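PDB 2V0P: type 2A phosphatase-associated protein 42 from Saccharomyces cerevisiae, which inhibits the PP2A-type phosphatase SIT4, associates with PP2A catalytic subunits and takes part in negative regulation of the TOR signalling pathway. Local coordinates for residues A[29-32]-A[33-37]; A[97-100]-A[101-104]; A[159-162]-A[163-167]; A[168-171]-A[172-176]; A[201-204]-A[205-209]. One frame throughout, in Å; residues are numbered along the deposited sequence. Where two conformers were deposited one is given.

How the contacts relate
All five contacts are local, each spanning about two turns of one helix, so none closes a long loop; they follow in series, with no nesting or crossing. Contact 1 opens helix 29-52, and contact 2 lies in the early part of helix 93-120, with centres about 16 Å apart. Contacts 3 and 4 adjoin in helix 156-186, whose earlier part meets the second subunit. Contact 5 follows on helix 199-231 and touches contact 4, where Arg172 NH2 lies 3.5 Å from His209 CE1 and Ile176 CG2 lies 3.9 Å from the selenium of Met206. The later part of helix 199-231 packs against contact 2, tying this last helix of the N-terminal domain to helix 93-120.

Contact 1: A[29-32]-A[33-37]; sequences PEYQ and GLLLS
Tyr31 and Leu35, one turn apart in helix 29-52, meet obliquely, with Tyr31 CE2 4.2 Å from Leu35 CD2. The same leucine methyl touches the amide of its other neighbour, Leu35 CD2 being 3.8 Å from Gln32 OE1, so one methyl meets both the aromatic ring and the amide oxygen. Gln32 reaches this place by a bend at its second torsion (chi2 -57°), which turns NE2 to the edge of the Tyr31 ring, in the ring plane. The backbone is drawn close here too: Leu36 N donates to Gln32 O at 2.7 Å, and Leu35 N to Tyr31 O at 3.0 Å. This buried side faces helix 4-19 and the loop at Arg85 and Arg86. Tyr31 OH is hydrogen-bonded to Leu19 O, while Gln32 OE1 accepts from Gln87 N and Arg86 NH1 and its NE2 donates to Gln26 O.

The opposite character appears round Pro29, Glu30 and Gly33, which are exposed. Glu30 points away from the following turn, and its backbone oxygen receives a weak bond from Leu34 N at 3.3 Å. With both ends of its amide engaged, the buried Gln32 is likely to be fixed in rotation, and it gives the start of this TPR-like domain's second helix a polar link to neighbouring loops, beside the packing of Leu35 on Leu19.

Contact 2: A[97-100]-A[101-104]; sequences QSMK and LIYL
The selenomethionine Met99 bends toward Tyr103, one turn further along helix 93-120, and brings its terminal methyl CE over one face of the phenol ring. The exact spacing of that methyl is doubtful in the model, but the selenium, 5.0 Å from the ring centroid and oblique to it, marks a Met-aromatic contact. Bends at both chi2 and chi3 turn the chain forward along the helix surface, and a first torsion of -96°, well off a staggered value, accompanies them. On its way the selenium of Met99 passes 4.0 Å from Ile102 CD1. Tyr103 has its CG anti to its own carbonyl carbon (chi1 -61°), which lays the ring against the preceding turn, with Met99 O above its plane, 3.5 Å from Tyr103 CD2.

These residues belong to a long helix of a TPR-like helical domain, and the face beside them packs against helix 199-231, Leu101 and Leu104 both touching Cys226. A bound zinc ion lies about 5 Å from the side chain of Leu104.

Lys100 takes a different course. Its chain bends at chi2 (77°) and then runs out extended, crossing Leu104 so that Lys100 CE comes 4.2 Å from Leu104 CD2, while NZ travels on to the backbone oxygens of Ser84 and Arg86. Leu104 in turn places CG 3.4 Å from Lys100 O. At the start of the segment, Gln97 OE1 accepts a hydrogen bond from NE2 of Gln97 of the second subunit.

Contact 3: A[159-162]-A[163-167]; sequences AQLK and RKEKI
Leu161 and Glu165 cross one turn apart, the leucine methyl CD1 lying 3.5 Å from Glu165 OE2, so the carboxylate rests against an apolar branch. A second pair is spaced three residues apart: Gln160 and Arg163 lie side by side and point the same way, their amide and guanidinium planes only 14° apart, with Gln160 CG 4.0 Å from Arg163 NH2. One water joins their ends, accepting from Arg163 NH2 at 3.2 Å and, weakly, from Gln160 NE2 at 3.5 Å. Lys162 and Lys166 form the third pair. They also run alongside each other, Lys162 CE being 4.1 Å from Lys166 NZ, and their two ammonium nitrogens, NZ of Lys162 and NZ of Lys166, stand 5.0 Å apart.

All three pairs sit near the start of helix 156-186, a long helix of the TPR-like domain that here borders the second subunit: Gln160 and Arg163 both pack on Ile167 of that subunit.

What positions the charged ends lies further out. Lys166 NZ makes salt bridges to Glu220 of its own chain and to Glu165 of the second subunit, negative charge that would probably ease the nearness of the two lysines. Glu165 OE1 accepts from Ala148 N, while Lys164 NZ turns forward along the helix to Glu168. With an alanine at Glu165, the amide of Ala148 would probably be left without its acceptor and Leu161 without the carboxylate packed on its methyl. Extended beyond CG, the glutamate spans from Leu161 to that amide, its own CG 3.5 Å from Leu161 O.

Contact 4: A[168-171]-A[172-176]; sequences ELFQ and RNKEI
Phe170 and Lys174 supply the side-chain packing of this surface contact: the aliphatic part of the lysine approaches the ring obliquely, Lys174 CD being 4.2 Å from Phe170 CE2. Both chains leave with CG anti to the backbone nitrogen (chi1 177° in Phe170), which sends them out along the same exposed flank of helix 156-186.

Hydrogen bonding across the contact is that of the backbone. Asn173 N donates to Leu169 O at 2.8 Å, and Lys174 N to Phe170 O at 2.9 Å, regular bonds of an unbroken helix. On the flank turned into the protein, CB of Asn173 nestles 3.2 Å from Leu169 O, and the side chains of Leu169 and Asn173 both touch Asn217 of helix 199-231.

Ionic interactions centre on Arg172. Arg172 NH1 donates to Glu175 OE1 at 2.8 Å in a salt bridge. The oxygen lies in the guanidinium plane, at its edge, but the nitrogen meets it from above the carboxylate plane, 55° out of it. A bend at chi2 (61°) brings the arginine head beside the next turn, where Ile176 CD1 lies over one guanidinium face, offset toward its rim. Arg172 NE has its own salt bridge to Asp125, so two acids grip different edges of the cation and probably restrict its rotation.

The result is a two-sided helix, solvent-facing on one flank, where Phe170 lies among Gln171 and Lys174, and packed on helices 126-133 and 199-231 on the other; the next helix, 199-231, runs back antiparallel to it, as in a TPR-like helical array.

Contact 5: A[201-204]-A[205-209]; sequences RELY and LMRLH
Successive turns of helix 199-231 are joined by four backbone hydrogen bonds between residues four apart, from Arg207 N to Leu203 O at 2.8 Å up to Leu205 N to Arg201 O at 3.2 Å. On one flank the guanidinium of Arg207 meets Leu203 and Tyr204. Leu203 sets its CD1 methyl over one face of it, 3.5 Å from Arg207 NH2 and 4.0 Å from Arg207 CZ. Tyr204 lies alongside and points the same way, presenting its ring edge to Arg207 so that CE1 of Tyr204 is 3.9 Å from Arg207 NH1, with ring and guanidinium planes 46° apart. A single bend in the arginine chain (chi3 -68°) swings its head back along the helix to this place, where NH2 also makes a salt bridge to Glu184.

That bridge joins neighbouring antiparallel helices, 156-186 and 199-231, of the TPR-like domain, and Leu203 packs on Leu180 beside it. With an alanine in place of Arg207, Glu184 would probably lose its charged mate and the Leu203 methyl the flat group it rests on.

Round the helix, Leu205 tucks in against the turn before it, its CG 3.3 Å from Arg201 O and its CD1 4.2 Å from Arg201 CG. Arg201 itself reaches across to a neighbouring loop, giving NH1 to Thr67 OG1 and NH2 to Val65 O.

Contact 1: A[29-32]-A[33-37]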
# COMPACT_ATOMS: atom_id res chain seq x y z
N PRO A 29 -2.04 -27.52 -5.39
CA PRO A 29 -0.78 -28.24 -5.66
C PRO A 29 -0.54 -28.46 -7.13
O PRO A 29 0.60 -28.59 -7.53
CB PRO A 29 -0.97 -29.58 -4.94
CG PRO A 29 -2.43 -29.75 -4.87
CD PRO A 29 -3.00 -28.36 -4.67
N GLU A 30 -1.60 -28.44 -7.92
CA GLU A 30 -1.53 -28.60 -9.36
C GLU A 30 -0.87 -27.34 -9.91
O GLU A 30 0.06 -27.45 -10.64
CB GLU A 30 -2.90 -28.82 -10.01
CG GLU A 30 -3.55 -30.13 -9.76
CD GLU A 30 -4.19 -30.25 -8.39
OE1 GLU A 30 -4.46 -29.20 -7.75
OE2 GLU A 30 -4.42 -31.41 -7.96
N TYR A 31 -1.30 -26.14 -9.49
CA TYR A 31 -0.62 -24.92 -9.93
C TYR A 31 0.82 -24.79 -9.41
O TYR A 31 1.72 -24.54 -10.16
CB TYR A 31 -1.46 -23.65 -9.65
CG TYR A 31 -0.82 -22.36 -10.10
CD1 TYR A 31 -1.02 -21.89 -11.39
CD2 TYR A 31 -0.04 -21.62 -9.26
CE1 TYR A 31 -0.41 -20.78 -11.83
CE2 TYR A 31 0.57 -20.47 -9.70
CZ TYR A 31 0.37 -20.06 -11.00
OH TYR A 31 0.93 -18.91 -11.46
N GLN A 32 1.04 -24.93 -8.11
CA GLN A 32 2.34 -24.70 -7.56
C GLN A 32 3.35 -25.78 -8.08
O GLN A 32 4.53 -25.50 -8.25
CB GLN A 32 2.31 -24.72 -6.04
CG GLN A 32 1.64 -23.52 -5.39
CD GLN A 32 2.28 -22.25 -5.82
OE1 GLN A 32 3.50 -22.10 -5.74
NE2 GLN A 32 1.50 -21.35 -6.32
N GLY A 33 2.83 -26.98 -8.29
CA GLY A 33 3.55 -28.14 -8.77
C GLY A 33 4.17 -27.84 -10.12
O GLY A 33 5.35 -27.96 -10.26
N LEU A 34 3.37 -27.42 -11.09
CA LEU A 34 3.85 -26.98 -12.44
C LEU A 34 4.75 -25.76 -12.36
O LEU A 34 5.76 -25.67 -13.07
CB LEU A 34 2.69 -26.69 -13.38
CG LEU A 34 2.98 -26.21 -14.80
CD1 LEU A 34 3.77 -27.29 -15.54
CD2 LEU A 34 1.65 -25.99 -15.46
N LEU A 35 4.42 -24.83 -11.47
CA LEU A 35 5.22 -23.65 -11.32
C LEU A 35 6.63 -24.00 -10.82
O LEU A 35 7.62 -23.55 -11.39
CB LEU A 35 4.49 -22.59 -10.43
CG LEU A 35 5.22 -21.28 -10.20
CD1 LEU A 35 5.19 -20.36 -11.41
CD2 LEU A 35 4.67 -20.60 -9.02
N LEU A 36 6.69 -24.81 -9.79
CA LEU A 36 7.93 -25.27 -9.26
C LEU A 36 8.76 -26.03 -10.29
O LEU A 36 9.89 -25.84 -10.34
CB LEU A 36 7.72 -26.16 -8.04
CG LEU A 36 8.98 -26.67 -7.38
CD1 LEU A 36 9.92 -25.54 -6.99
CD2 LEU A 36 8.65 -27.53 -6.19
N SER A 37 8.17 -26.88 -11.07
CA SER A 37 9.00 -27.67 -12.02
C SER A 37 9.47 -26.77 -13.16
O SER A 37 10.58 -26.92 -13.64
CB SER A 37 8.32 -28.91 -12.52
OG SER A 37 7.16 -28.61 -13.22

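Contact 2: A[97-100]-A[101-104]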
# COMPACT_ATOMS: atom_id res chain seq x y z
N GLN A 97 3.58 -17.58 5.48
CA GLN A 97 3.70 -16.20 5.26
C GLN A 97 5.13 -15.73 5.10
O GLN A 97 5.41 -14.88 4.23
CB GLN A 97 2.92 -15.37 6.30
CG GLN A 97 1.41 -15.53 6.16
CD GLN A 97 0.65 -14.86 7.25
OE1 GLN A 97 1.08 -13.85 7.79
NE2 GLN A 97 -0.49 -15.45 7.63
N SER A 98 6.02 -16.25 5.92
CA SER A 98 7.43 -15.89 5.82
C SER A 98 8.01 -16.30 4.45
O SER A 98 8.70 -15.54 3.83
CB SER A 98 8.24 -16.51 6.94
OG SER A 98 7.84 -16.00 8.22
N MSE A 99 7.72 -17.52 4.03
CA MSE A 99 8.09 -18.04 2.69
C MSE A 99 7.65 -17.07 1.57
O MSE A 99 8.41 -16.78 0.67
CB MSE A 99 7.49 -19.42 2.46
CG MSE A 99 8.40 -20.59 2.77
SE MSE A 99 10.20 -20.46 1.97
CE MSE A 99 9.95 -19.83 0.23
N LYS A 100 6.44 -16.54 1.64
CA LYS A 100 6.00 -15.57 0.65
C LYS A 100 6.96 -14.41 0.49
O LYS A 100 7.22 -14.00 -0.61
CB LYS A 100 4.55 -15.09 0.87
CG LYS A 100 4.03 -14.24 -0.30
CD LYS A 100 3.63 -15.10 -1.49
CE LYS A 100 3.25 -14.21 -2.66
NZ LYS A 100 3.47 -14.95 -3.95
N LEU A 101 7.52 -13.94 1.59
CA LEU A 101 8.42 -12.80 1.59
C LEU A 101 9.70 -13.19 0.92
O LEU A 101 10.27 -12.42 0.13
CB LEU A 101 8.71 -12.34 3.02
CG LEU A 101 7.52 -11.90 3.92
CD1 LEU A 101 8.06 -11.32 5.11
CD2 LEU A 101 6.62 -10.97 3.20
N ILE A 102 10.15 -14.42 1.21
CA ILE A 102 11.30 -14.97 0.51
C ILE A 102 11.10 -15.03 -1.03
O ILE A 102 11.92 -14.52 -1.73
CB ILE A 102 11.69 -16.33 1.06
CG1 ILE A 102 12.40 -16.14 2.36
CG2 ILE A 102 12.64 -17.07 0.01
CD1 ILE A 102 12.42 -17.39 3.24
N TYR A 103 10.02 -15.62 -1.52
CA TYR A 103 9.63 -15.55 -2.90
C TYR A 103 9.66 -14.13 -3.50
O TYR A 103 10.25 -13.94 -4.59
CB TYR A 103 8.28 -16.22 -3.15
CG TYR A 103 8.28 -17.71 -2.80
CD1 TYR A 103 9.41 -18.51 -3.02
CD2 TYR A 103 7.18 -18.29 -2.18
CE1 TYR A 103 9.39 -19.90 -2.68
CE2 TYR A 103 7.18 -19.65 -1.82
CZ TYR A 103 8.25 -20.43 -2.05
OH TYR A 103 8.18 -21.77 -1.66
N LEU A 104 9.12 -13.15 -2.79
CA LEU A 104 9.03 -11.81 -3.37
C LEU A 104 10.40 -11.20 -3.45
O LEU A 104 10.66 -10.50 -4.39
CB LEU A 104 8.04 -10.86 -2.64
CG LEU A 104 6.60 -11.33 -2.68
CD1 LEU A 104 5.69 -10.54 -1.70
CD2 LEU A 104 6.02 -11.42 -4.06

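Contact 3: A[159-162]-A[163-167]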
# COMPACT_ATOMS: atom_id res chain seq x y z
N ALA A 159 3.21 14.19 -4.29
CA ALA A 159 2.26 13.33 -4.98
C ALA A 159 2.23 13.64 -6.48
O ALA A 159 2.09 12.74 -7.29
CB ALA A 159 0.90 13.49 -4.39
N GLN A 160 2.33 14.93 -6.84
CA GLN A 160 2.31 15.33 -8.26
C GLN A 160 3.57 14.89 -8.98
O GLN A 160 3.53 14.54 -10.15
CB GLN A 160 2.12 16.84 -8.41
CG GLN A 160 0.72 17.38 -8.01
CD GLN A 160 0.67 18.88 -7.95
OE1 GLN A 160 1.70 19.54 -7.81
NE2 GLN A 160 -0.54 19.45 -8.07
N LEU A 161 4.70 14.92 -8.29
CA LEU A 161 5.94 14.39 -8.82
C LEU A 161 5.91 12.87 -9.07
O LEU A 161 6.31 12.38 -10.14
CB LEU A 161 7.10 14.79 -7.90
CG LEU A 161 8.55 14.57 -8.36
CD1 LEU A 161 8.74 14.65 -9.88
CD2 LEU A 161 9.38 15.64 -7.68
N LYS A 162 5.40 12.12 -8.10
CA LYS A 162 5.12 10.71 -8.28
C LYS A 162 4.20 10.41 -9.46
O LYS A 162 4.52 9.54 -10.28
CB LYS A 162 4.56 10.09 -6.98
CG LYS A 162 4.16 8.64 -7.14
CD LYS A 162 5.31 7.75 -6.83
CE LYS A 162 4.84 6.37 -6.45
NZ LYS A 162 4.41 6.39 -5.01
N ARG A 163 3.09 11.13 -9.59
CA ARG A 163 2.23 10.96 -10.75
C ARG A 163 3.01 11.25 -12.06
O ARG A 163 2.84 10.56 -13.03
CB ARG A 163 0.99 11.81 -10.61
CG ARG A 163 0.02 11.80 -11.82
CD ARG A 163 -1.19 12.73 -11.61
NE ARG A 163 -0.85 14.15 -11.58
CZ ARG A 163 -1.71 15.16 -11.41
NH1 ARG A 163 -3.01 14.94 -11.26
NH2 ARG A 163 -1.27 16.41 -11.39
N LYS A 164 3.90 12.22 -12.02
CA LYS A 164 4.61 12.64 -13.24
C LYS A 164 5.49 11.50 -13.71
O LYS A 164 5.42 11.10 -14.84
CB LYS A 164 5.45 13.89 -13.01
CG LYS A 164 6.33 14.20 -14.20
CD LYS A 164 7.25 15.32 -13.92
CE LYS A 164 8.15 15.59 -15.12
NZ LYS A 164 9.28 14.65 -15.04
N GLU A 165 6.26 10.95 -12.77
CA GLU A 165 7.18 9.81 -12.99
C GLU A 165 6.49 8.48 -13.43
O GLU A 165 7.02 7.76 -14.29
CB GLU A 165 8.05 9.61 -11.75
CG GLU A 165 9.08 10.71 -11.52
CD GLU A 165 9.87 10.57 -10.21
OE1 GLU A 165 9.89 9.46 -9.59
OE2 GLU A 165 10.49 11.58 -9.80
N LYS A 166 5.34 8.19 -12.86
CA LYS A 166 4.44 7.11 -13.25
C LYS A 166 3.88 7.25 -14.66
O LYS A 166 3.95 6.28 -15.48
CB LYS A 166 3.30 6.92 -12.21
CG LYS A 166 3.72 6.31 -10.84
CD LYS A 166 4.25 4.87 -10.93
CE LYS A 166 3.24 3.80 -10.53
NZ LYS A 166 2.94 3.81 -9.06
N ILE A 167 3.39 8.44 -14.98
CA ILE A 167 2.83 8.74 -16.29
C ILE A 167 3.93 8.53 -17.36
O ILE A 167 3.66 7.97 -18.37
CB ILE A 167 2.28 10.15 -16.38
CG1 ILE A 167 0.89 10.23 -15.71
CG2 ILE A 167 2.17 10.58 -17.84
CD1 ILE A 167 0.31 11.61 -15.64
O HOH W 1 -3.32 18.25 -9.75

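Contact 4: A[168-171]-A[172-176]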
# COMPACT_ATOMS: atom_id res chain seq x y z
N GLU A 168 5.16 8.94 -17.06
CA GLU A 168 6.30 8.76 -17.96
C GLU A 168 6.67 7.30 -18.20
O GLU A 168 6.96 6.93 -19.33
CB GLU A 168 7.51 9.54 -17.50
CG GLU A 168 7.33 11.00 -17.60
CD GLU A 168 8.45 11.80 -16.96
OE1 GLU A 168 9.26 11.22 -16.18
OE2 GLU A 168 8.53 13.01 -17.24
N LEU A 169 6.67 6.50 -17.12
CA LEU A 169 6.74 5.04 -17.21
C LEU A 169 5.64 4.47 -18.07
O LEU A 169 5.90 3.70 -19.02
CB LEU A 169 6.72 4.36 -15.83
CG LEU A 169 6.85 2.82 -16.01
CD1 LEU A 169 8.26 2.45 -16.35
CD2 LEU A 169 6.37 2.13 -14.77
N PHE A 170 4.42 4.90 -17.80
CA PHE A 170 3.26 4.36 -18.45
C PHE A 170 3.32 4.65 -19.95
O PHE A 170 3.22 3.73 -20.77
CB PHE A 170 1.97 4.88 -17.76
CG PHE A 170 0.70 4.43 -18.42
CD1 PHE A 170 -0.06 3.43 -17.86
CD2 PHE A 170 0.28 5.00 -19.59
CE1 PHE A 170 -1.23 3.02 -18.47
CE2 PHE A 170 -0.88 4.58 -20.20
CZ PHE A 170 -1.63 3.58 -19.62
N GLN A 171 3.53 5.91 -20.30
CA GLN A 171 3.64 6.28 -21.70
C GLN A 171 4.75 5.50 -22.41
O GLN A 171 4.53 5.01 -23.50
CB GLN A 171 3.81 7.79 -21.88
CG GLN A 171 2.54 8.59 -21.56
CD GLN A 171 1.37 8.27 -22.48
OE1 GLN A 171 1.46 8.45 -23.70
NE2 GLN A 171 0.27 7.81 -21.90
N ARG A 172 5.91 5.39 -21.79
CA ARG A 172 7.05 4.73 -22.41
C ARG A 172 6.73 3.25 -22.64
O ARG A 172 6.98 2.71 -23.72
CB ARG A 172 8.32 4.90 -21.58
CG ARG A 172 9.58 4.27 -22.21
CD ARG A 172 9.92 4.92 -23.58
NE ARG A 172 11.26 4.58 -24.06
CZ ARG A 172 11.66 4.72 -25.32
NH1 ARG A 172 10.86 5.25 -26.25
NH2 ARG A 172 12.90 4.38 -25.66
N ASN A 173 6.13 2.62 -21.64
CA ASN A 173 5.68 1.26 -21.68
C ASN A 173 4.69 1.01 -22.81
O ASN A 173 4.83 0.05 -23.55
CB ASN A 173 5.00 0.96 -20.35
CG ASN A 173 5.21 -0.44 -19.89
OD1 ASN A 173 5.87 -1.24 -20.52
ND2 ASN A 173 4.64 -0.75 -18.74
N LYS A 174 3.71 1.89 -22.94
CA LYS A 174 2.74 1.86 -24.03
C LYS A 174 3.42 2.00 -25.39
O LYS A 174 3.09 1.31 -26.32
CB LYS A 174 1.72 2.98 -23.83
CG LYS A 174 0.55 2.94 -24.79
CD LYS A 174 -0.55 3.92 -24.35
CE LYS A 174 -1.28 4.49 -25.55
NZ LYS A 174 -0.44 5.46 -26.32
N GLU A 175 4.36 2.92 -25.49
CA GLU A 175 5.05 3.17 -26.74
C GLU A 175 5.74 1.86 -27.21
O GLU A 175 5.48 1.38 -28.30
CB GLU A 175 6.06 4.28 -26.53
CG GLU A 175 6.70 4.80 -27.79
CD GLU A 175 7.87 5.74 -27.51
OE1 GLU A 175 8.15 6.01 -26.31
OE2 GLU A 175 8.49 6.21 -28.48
N ILE A 176 6.56 1.29 -26.34
CA ILE A 176 7.38 0.09 -26.65
C ILE A 176 6.46 -1.10 -26.84
O ILE A 176 6.67 -1.88 -27.78
CB ILE A 176 8.46 -0.11 -25.60
CG1 ILE A 176 9.44 1.06 -25.67
CG2 ILE A 176 9.13 -1.48 -25.68
CD1 ILE A 176 9.88 1.39 -27.04

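Contact 5: A[201-204]-A[205-209]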
# COMPACT_ATOMS: atom_id res chain seq x y z
N ARG A 201 15.62 -10.20 -35.41
CA ARG A 201 16.55 -9.59 -34.49
C ARG A 201 15.98 -8.34 -33.83
O ARG A 201 16.24 -8.09 -32.68
CB ARG A 201 17.84 -9.21 -35.20
CG ARG A 201 18.90 -8.69 -34.28
CD ARG A 201 20.29 -8.78 -34.91
NE ARG A 201 21.28 -8.51 -33.90
CZ ARG A 201 22.00 -9.43 -33.27
NH1 ARG A 201 21.89 -10.74 -33.59
NH2 ARG A 201 22.85 -9.03 -32.32
N GLU A 202 15.26 -7.54 -34.63
CA GLU A 202 14.61 -6.34 -34.14
C GLU A 202 13.50 -6.70 -33.14
O GLU A 202 13.41 -6.11 -32.11
CB GLU A 202 14.05 -5.55 -35.32
CG GLU A 202 13.21 -4.34 -34.93
CD GLU A 202 12.77 -3.53 -36.13
OE1 GLU A 202 12.47 -4.13 -37.19
OE2 GLU A 202 12.72 -2.28 -36.03
N LEU A 203 12.68 -7.68 -33.48
CA LEU A 203 11.66 -8.19 -32.59
C LEU A 203 12.21 -8.64 -31.22
O LEU A 203 11.63 -8.32 -30.17
CB LEU A 203 10.86 -9.27 -33.30
CG LEU A 203 9.84 -10.13 -32.57
CD1 LEU A 203 8.82 -9.22 -31.92
CD2 LEU A 203 9.17 -11.11 -33.53
N TYR A 204 13.29 -9.41 -31.22
CA TYR A 204 13.88 -9.91 -30.03
C TYR A 204 14.40 -8.82 -29.11
O TYR A 204 14.21 -8.90 -27.91
CB TYR A 204 14.97 -10.94 -30.34
CG TYR A 204 14.43 -12.19 -30.98
CD1 TYR A 204 13.08 -12.50 -30.93
CD2 TYR A 204 15.29 -13.09 -31.60
CE1 TYR A 204 12.58 -13.68 -31.51
CE2 TYR A 204 14.81 -14.25 -32.19
CZ TYR A 204 13.46 -14.55 -32.13
OH TYR A 204 13.01 -15.73 -32.70
N LEU A 205 15.05 -7.84 -29.68
CA LEU A 205 15.52 -6.67 -28.99
C LEU A 205 14.37 -5.84 -28.45
O LEU A 205 14.50 -5.36 -27.38
CB LEU A 205 16.41 -5.80 -29.84
CG LEU A 205 17.74 -6.48 -30.19
CD1 LEU A 205 18.39 -5.76 -31.31
CD2 LEU A 205 18.65 -6.54 -28.98
N MSE A 206 13.33 -5.62 -29.24
CA MSE A 206 12.13 -4.87 -28.81
C MSE A 206 11.43 -5.63 -27.69
O MSE A 206 10.82 -5.04 -26.79
CB MSE A 206 11.16 -4.62 -29.97
CG MSE A 206 10.02 -3.61 -29.66
SE MSE A 206 10.76 -1.84 -29.25
CE MSE A 206 11.49 -1.37 -31.01
N ARG A 207 11.47 -6.95 -27.78
CA ARG A 207 10.86 -7.73 -26.76
C ARG A 207 11.61 -7.48 -25.40
O ARG A 207 11.00 -7.18 -24.38
CB ARG A 207 10.73 -9.17 -27.24
CG ARG A 207 10.19 -10.15 -26.25
CD ARG A 207 9.88 -11.44 -26.98
NE ARG A 207 8.75 -11.24 -27.88
CZ ARG A 207 8.54 -11.92 -29.01
NH1 ARG A 207 9.39 -12.87 -29.42
NH2 ARG A 207 7.47 -11.64 -29.73
N LEU A 208 12.94 -7.50 -25.42
CA LEU A 208 13.69 -7.22 -24.20
C LEU A 208 13.33 -5.81 -23.69
O LEU A 208 13.20 -5.58 -22.50
CB LEU A 208 15.21 -7.35 -24.43
CG LEU A 208 15.58 -8.80 -24.69
CD1 LEU A 208 17.08 -8.85 -25.07
CD2 LEU A 208 15.35 -9.74 -23.57
N HIS A 209 13.19 -4.87 -24.62
CA HIS A 209 12.87 -3.50 -24.28
C HIS A 209 11.56 -3.47 -23.46
O HIS A 209 11.53 -2.83 -22.47
CB HIS A 209 12.77 -2.66 -25.56
CG HIS A 209 12.88 -1.19 -25.31
ND1 HIS A 209 13.22 -0.29 -26.31
CD2 HIS A 209 12.76 -0.47 -24.18
CE1 HIS A 209 13.24 0.92 -25.79
NE2 HIS A 209 12.97 0.84 -24.51